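Local coordinates for protein beta-glucanase (Bacteroides thetaiotaomicron, PDB 6EUG) that probably hydrolyses beta-1,3-galactosidic bonds of arabinogalactan, using this glycoside hydrolase family 43 part of a longer enzyme, whose pocket binds glucoimidazole, at residues R111-I115 against D214-V219; G223-H227 against I239-A243. One frame throughout, in Å; residues are numbered along the deposited sequence.

Contact 1 (R111-I115 against D214-V219). With GIM (glucoimidazole), chain B.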
# COMPACT_ATOMS: atom_id res chain seq x y z
N ARG A 111 1.71 1.43 -6.38
CA ARG A 111 1.15 0.62 -5.31
C ARG A 111 -0.33 0.28 -5.50
O ARG A 111 -1.12 0.37 -4.56
CB ARG A 111 1.48 1.24 -3.94
CG ARG A 111 2.97 1.24 -3.61
CD ARG A 111 3.33 1.63 -2.17
NE ARG A 111 4.78 1.65 -2.01
CZ ARG A 111 5.57 0.58 -1.81
NH1 ARG A 111 5.07 -0.63 -1.63
NH2 ARG A 111 6.90 0.72 -1.74
N PRO A 112 -0.70 -0.22 -6.70
CA PRO A 112 -2.09 -0.59 -6.90
C PRO A 112 -2.56 -1.74 -6.02
O PRO A 112 -1.77 -2.66 -5.71
CB PRO A 112 -2.11 -1.06 -8.36
CG PRO A 112 -0.73 -1.66 -8.54
CD PRO A 112 0.17 -0.72 -7.78
N LYS A 113 -3.84 -1.73 -5.68
CA LYS A 113 -4.50 -2.83 -4.97
C LYS A 113 -5.90 -3.00 -5.52
O LYS A 113 -6.56 -2.04 -5.87
CB LYS A 113 -4.58 -2.57 -3.45
CG LYS A 113 -3.23 -2.21 -2.79
CD LYS A 113 -2.31 -3.42 -2.71
CE LYS A 113 -0.93 -3.05 -2.21
NZ LYS A 113 -0.16 -2.20 -3.21
N VAL A 114 -6.35 -4.25 -5.58
CA VAL A 114 -7.70 -4.60 -6.05
C VAL A 114 -8.44 -5.42 -4.99
O VAL A 114 -7.86 -6.40 -4.46
CB VAL A 114 -7.67 -5.38 -7.41
CG1 VAL A 114 -9.05 -5.69 -7.92
CG2 VAL A 114 -6.92 -4.58 -8.47
N ILE A 115 -9.70 -5.05 -4.78
CA ILE A 115 -10.64 -5.76 -3.91
C ILE A 115 -11.97 -6.05 -4.62
O ILE A 115 -12.41 -5.30 -5.49
CB ILE A 115 -10.89 -5.01 -2.59
CG1 ILE A 115 -11.45 -3.60 -2.82
CG2 ILE A 115 -9.63 -4.99 -1.73
CD1 ILE A 115 -11.62 -2.73 -1.59
N ASP A 214 2.03 6.28 -0.30
CA ASP A 214 2.02 4.83 -0.18
C ASP A 214 0.68 4.40 0.50
O ASP A 214 0.19 5.10 1.41
CB ASP A 214 3.17 4.28 0.68
CG ASP A 214 4.53 4.35 0.01
OD1 ASP A 214 4.69 4.81 -1.15
OD2 ASP A 214 5.48 3.86 0.66
N MET A 215 0.09 3.32 -0.01
CA MET A 215 -1.25 2.86 0.42
C MET A 215 -1.51 1.37 0.24
O MET A 215 -0.82 0.67 -0.51
CB MET A 215 -2.34 3.66 -0.33
CG MET A 215 -2.29 3.61 -1.86
SD MET A 215 -3.86 3.51 -2.75
CE MET A 215 -4.25 1.78 -2.41
N THR A 216 -2.55 0.90 0.95
CA THR A 216 -3.12 -0.38 0.71
C THR A 216 -4.62 -0.38 1.03
O THR A 216 -5.19 0.68 1.38
CB THR A 216 -2.35 -1.49 1.44
OG1 THR A 216 -2.72 -2.77 0.92
CG2 THR A 216 -2.57 -1.45 2.98
N LEU A 217 -5.22 -1.55 0.83
CA LEU A 217 -6.66 -1.81 1.09
C LEU A 217 -6.84 -3.04 1.93
O LEU A 217 -6.03 -3.98 1.83
CB LEU A 217 -7.43 -2.02 -0.24
CG LEU A 217 -7.45 -0.89 -1.27
CD1 LEU A 217 -8.10 -1.32 -2.61
CD2 LEU A 217 -8.14 0.37 -0.75
N PHE A 218 -7.93 -3.08 2.70
CA PHE A 218 -8.28 -4.29 3.45
C PHE A 218 -9.79 -4.44 3.56
O PHE A 218 -10.47 -3.48 3.95
CB PHE A 218 -7.67 -4.30 4.87
CG PHE A 218 -7.87 -5.61 5.61
CD1 PHE A 218 -7.14 -6.74 5.26
CD2 PHE A 218 -8.82 -5.73 6.60
CE1 PHE A 218 -7.34 -7.95 5.90
CE2 PHE A 218 -9.02 -6.95 7.25
CZ PHE A 218 -8.29 -8.06 6.90
N VAL A 219 -10.30 -5.62 3.20
CA VAL A 219 -11.72 -5.98 3.40
C VAL A 219 -11.88 -6.78 4.72
O VAL A 219 -11.35 -7.90 4.88
CB VAL A 219 -12.31 -6.80 2.22
CG1 VAL A 219 -13.81 -7.10 2.49
CG2 VAL A 219 -12.16 -6.09 0.89
C1 GIM B . 9.01 5.40 -1.72
C2 GIM B . 7.80 4.58 -1.91
N10 GIM B . 9.80 5.89 -2.70
C3 GIM B . 7.77 4.02 -3.34
C4 GIM B . 8.15 5.16 -4.34
C5 GIM B . 9.61 5.59 -4.14
C6 GIM B . 10.01 6.77 -5.02
C7 GIM B . 10.59 6.59 -0.75
C8 GIM B . 10.79 6.61 -2.11
N1 GIM B . 9.49 5.84 -0.53
O3 GIM B . 6.46 3.54 -3.67
O2 GIM B . 7.71 3.63 -0.81
O4 GIM B . 7.28 6.32 -4.26
O6 GIM B . 9.35 7.96 -4.60
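Arg111 and Asp214 meet in a salt bridge, NE of Arg111 lying 3.3 Å from OD1 of Asp214. The carboxylate oxygen comes to the edge of the guanidinium, close to its plane, although the two flat groups are turned 58° apart. An extended chain from CG to NE (chi2 -171°) carries the arginine to glucoimidazole. Its O2 accepts from Arg111 NH2 at 3.2 Å and donates to Asp214 OD2 at 2.7 Å, so a long, multi-donor residue and a short acid share one hydroxyl. Arg111 NE adds a weak hydrogen bond to ligand O3.

Lys113 instead folds back at chi2 (-72°), and NZ bonds to Pro112 O at 3.0 Å from above the carbonyl plane. The bend lays its methylenes against Thr216, with CE 3.6 Å from OG1, while CB rests near Leu217 CD1. Beyond it the contact is apolar: Ile115 CD1 touches Leu217 CD1 at 3.9 Å, and Ile115 CG2 meets Val219 CG2 at 3.8 Å.

No hydrogen bond joins the two nearly parallel strands, which are the inner strands of adjacent blades in the five-bladed propeller; strand 108-117 pairs with 122-130, and 215-219 with 225-231.

Contact 2 (G223-H227 against I239-A243); sequences GKAYH and IAELA
His227 and Ala240 form an antiparallel hydrogen-bonded pair in which both backbone groups of each residue are used. His227 N donates to Ala240 O at 2.9 Å, almost straight at 173°, and Ala240 N returns a bond of equal length to His227 O. Each of these carbonyls also receives a CA-H...O contact, Ala240 O from Tyr226 and His227 O from Ile239.

Toward the open end of the pairing, Leu242 N reaches Ala225 O at 2.9 Å, but the return bond is replaced by water. Water 2 accepts from Ala225 N and donates to Leu242 O, so neither group lacks a partner where the strands spread apart. Leu242 O takes a second donor, water 1, at 2.8 Å, and that water is weakly bonded to Lys224 NZ.

The segments belong to the beta hairpin of strands 225-231 and 236-242, the middle pair of a four-stranded propeller blade. On one face Tyr226 and Glu241 make a non-hydrogen-bonded pair, and the phenol ring crosses the start of the glutamate at a slant, Tyr226 CE2 lying 4.1 Å from Glu241 CB. With CG anti to the backbone N (chi1 -175°) and the rest extended, Glu241 spans enough length to meet Lys224, whose NZ bonds OE2 at 3.1 Å from above the carboxylate plane. Water 3 donates both to that oxygen and to Tyr226 OH, while OE1 is held by Thr250.

Where the strands spread, the small Ala225 leaves room for the branched Leu242, its CB 4.0 Å from Leu242 CD1; Leu242 CD2 touches His227 CB. The imidazole itself leads away from strand 239-242, with ND1 hydrogen-bonded to His249 NE2.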
# COMPACT_ATOMS: atom_id res chain seq x y z
N GLY A 223 -17.58 -7.07 5.86
CA GLY A 223 -17.73 -6.53 4.49
C GLY A 223 -17.31 -5.08 4.35
O GLY A 223 -17.30 -4.56 3.23
N LYS A 224 -16.94 -4.42 5.45
CA LYS A 224 -16.46 -3.04 5.38
C LYS A 224 -15.02 -3.05 4.86
O LYS A 224 -14.21 -3.89 5.29
CB LYS A 224 -16.53 -2.32 6.73
CG LYS A 224 -17.95 -1.84 7.06
CD LYS A 224 -18.05 -1.20 8.42
CE LYS A 224 -19.48 -0.74 8.71
NZ LYS A 224 -19.91 0.35 7.79
N ALA A 225 -14.74 -2.16 3.92
CA ALA A 225 -13.37 -2.00 3.39
C ALA A 225 -12.71 -0.72 3.92
O ALA A 225 -13.39 0.27 4.16
CB ALA A 225 -13.38 -2.02 1.86
N TYR A 226 -11.37 -0.76 4.03
CA TYR A 226 -10.56 0.32 4.55
C TYR A 226 -9.40 0.65 3.61
O TYR A 226 -8.73 -0.26 3.06
CB TYR A 226 -10.00 0.03 5.97
CG TYR A 226 -11.14 -0.20 6.98
CD1 TYR A 226 -11.72 -1.45 7.13
CD2 TYR A 226 -11.64 0.86 7.76
CE1 TYR A 226 -12.79 -1.65 8.00
CE2 TYR A 226 -12.69 0.66 8.62
CZ TYR A 226 -13.25 -0.59 8.75
OH TYR A 226 -14.29 -0.75 9.63
N HIS A 227 -9.17 1.95 3.47
CA HIS A 227 -8.03 2.56 2.72
C HIS A 227 -7.00 3.06 3.78
O HIS A 227 -7.30 3.93 4.61
CB HIS A 227 -8.56 3.67 1.82
CG HIS A 227 -7.51 4.45 1.06
ND1 HIS A 227 -7.64 5.80 0.80
CD2 HIS A 227 -6.33 4.07 0.53
CE1 HIS A 227 -6.57 6.21 0.12
NE2 HIS A 227 -5.76 5.18 -0.05
N ILE A 239 -6.15 5.70 8.49
CA ILE A 239 -7.01 4.56 8.14
C ILE A 239 -8.41 5.12 7.97
O ILE A 239 -8.95 5.67 8.93
CB ILE A 239 -7.03 3.48 9.23
CG1 ILE A 239 -5.60 3.03 9.55
CG2 ILE A 239 -7.92 2.31 8.82
CD1 ILE A 239 -5.47 1.91 10.58
N ALA A 240 -8.95 5.00 6.74
CA ALA A 240 -10.25 5.60 6.34
C ALA A 240 -11.25 4.55 5.85
O ALA A 240 -10.96 3.77 4.93
CB ALA A 240 -10.02 6.64 5.25
N GLU A 241 -12.43 4.54 6.45
CA GLU A 241 -13.53 3.70 5.99
C GLU A 241 -14.02 4.06 4.56
O GLU A 241 -14.26 5.24 4.26
CB GLU A 241 -14.67 3.84 7.00
CG GLU A 241 -15.89 2.95 6.75
CD GLU A 241 -17.07 3.30 7.63
OE1 GLU A 241 -17.47 4.51 7.69
OE2 GLU A 241 -17.64 2.37 8.25
N LEU A 242 -14.26 3.05 3.74
CA LEU A 242 -14.89 3.20 2.41
C LEU A 242 -16.43 3.04 2.48
O LEU A 242 -16.97 2.32 3.34
CB LEU A 242 -14.29 2.19 1.43
CG LEU A 242 -12.79 2.39 1.14
CD1 LEU A 242 -12.34 1.38 0.09
CD2 LEU A 242 -12.42 3.81 0.71
N ALA A 243 -17.12 3.71 1.55
CA ALA A 243 -18.55 3.52 1.29
C ALA A 243 -18.89 2.09 0.90
O ALA A 243 -18.00 1.32 0.56
CB ALA A 243 -18.99 4.45 0.17
O HOH W 1 -19.32 1.83 4.81
O HOH W 2 -16.99 -0.53 3.07
O HOH W 3 -16.05 1.17 10.54

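Both contacts are largely buried, but contact 1 lies nearer the centre of the chain and contact 2 reaches out to the solvent-exposed Lys224. They meet in one blade, since strand 215-219 of contact 1 neighbours strand 225-231 of contact 2, probably through a hydrogen bond from Tyr226 N to Phe218 O; Met215 SD also packs on His227 NE2. Contact 2 binds strands within that blade by backbone hydrogen bonds, whereas contact 1 joins two blades without any backbone hydrogen bond between them, mainly through side chains. Each has a salt bridge, that of contact 1 at the ligand pocket and that of contact 2 at the blade's watered margin.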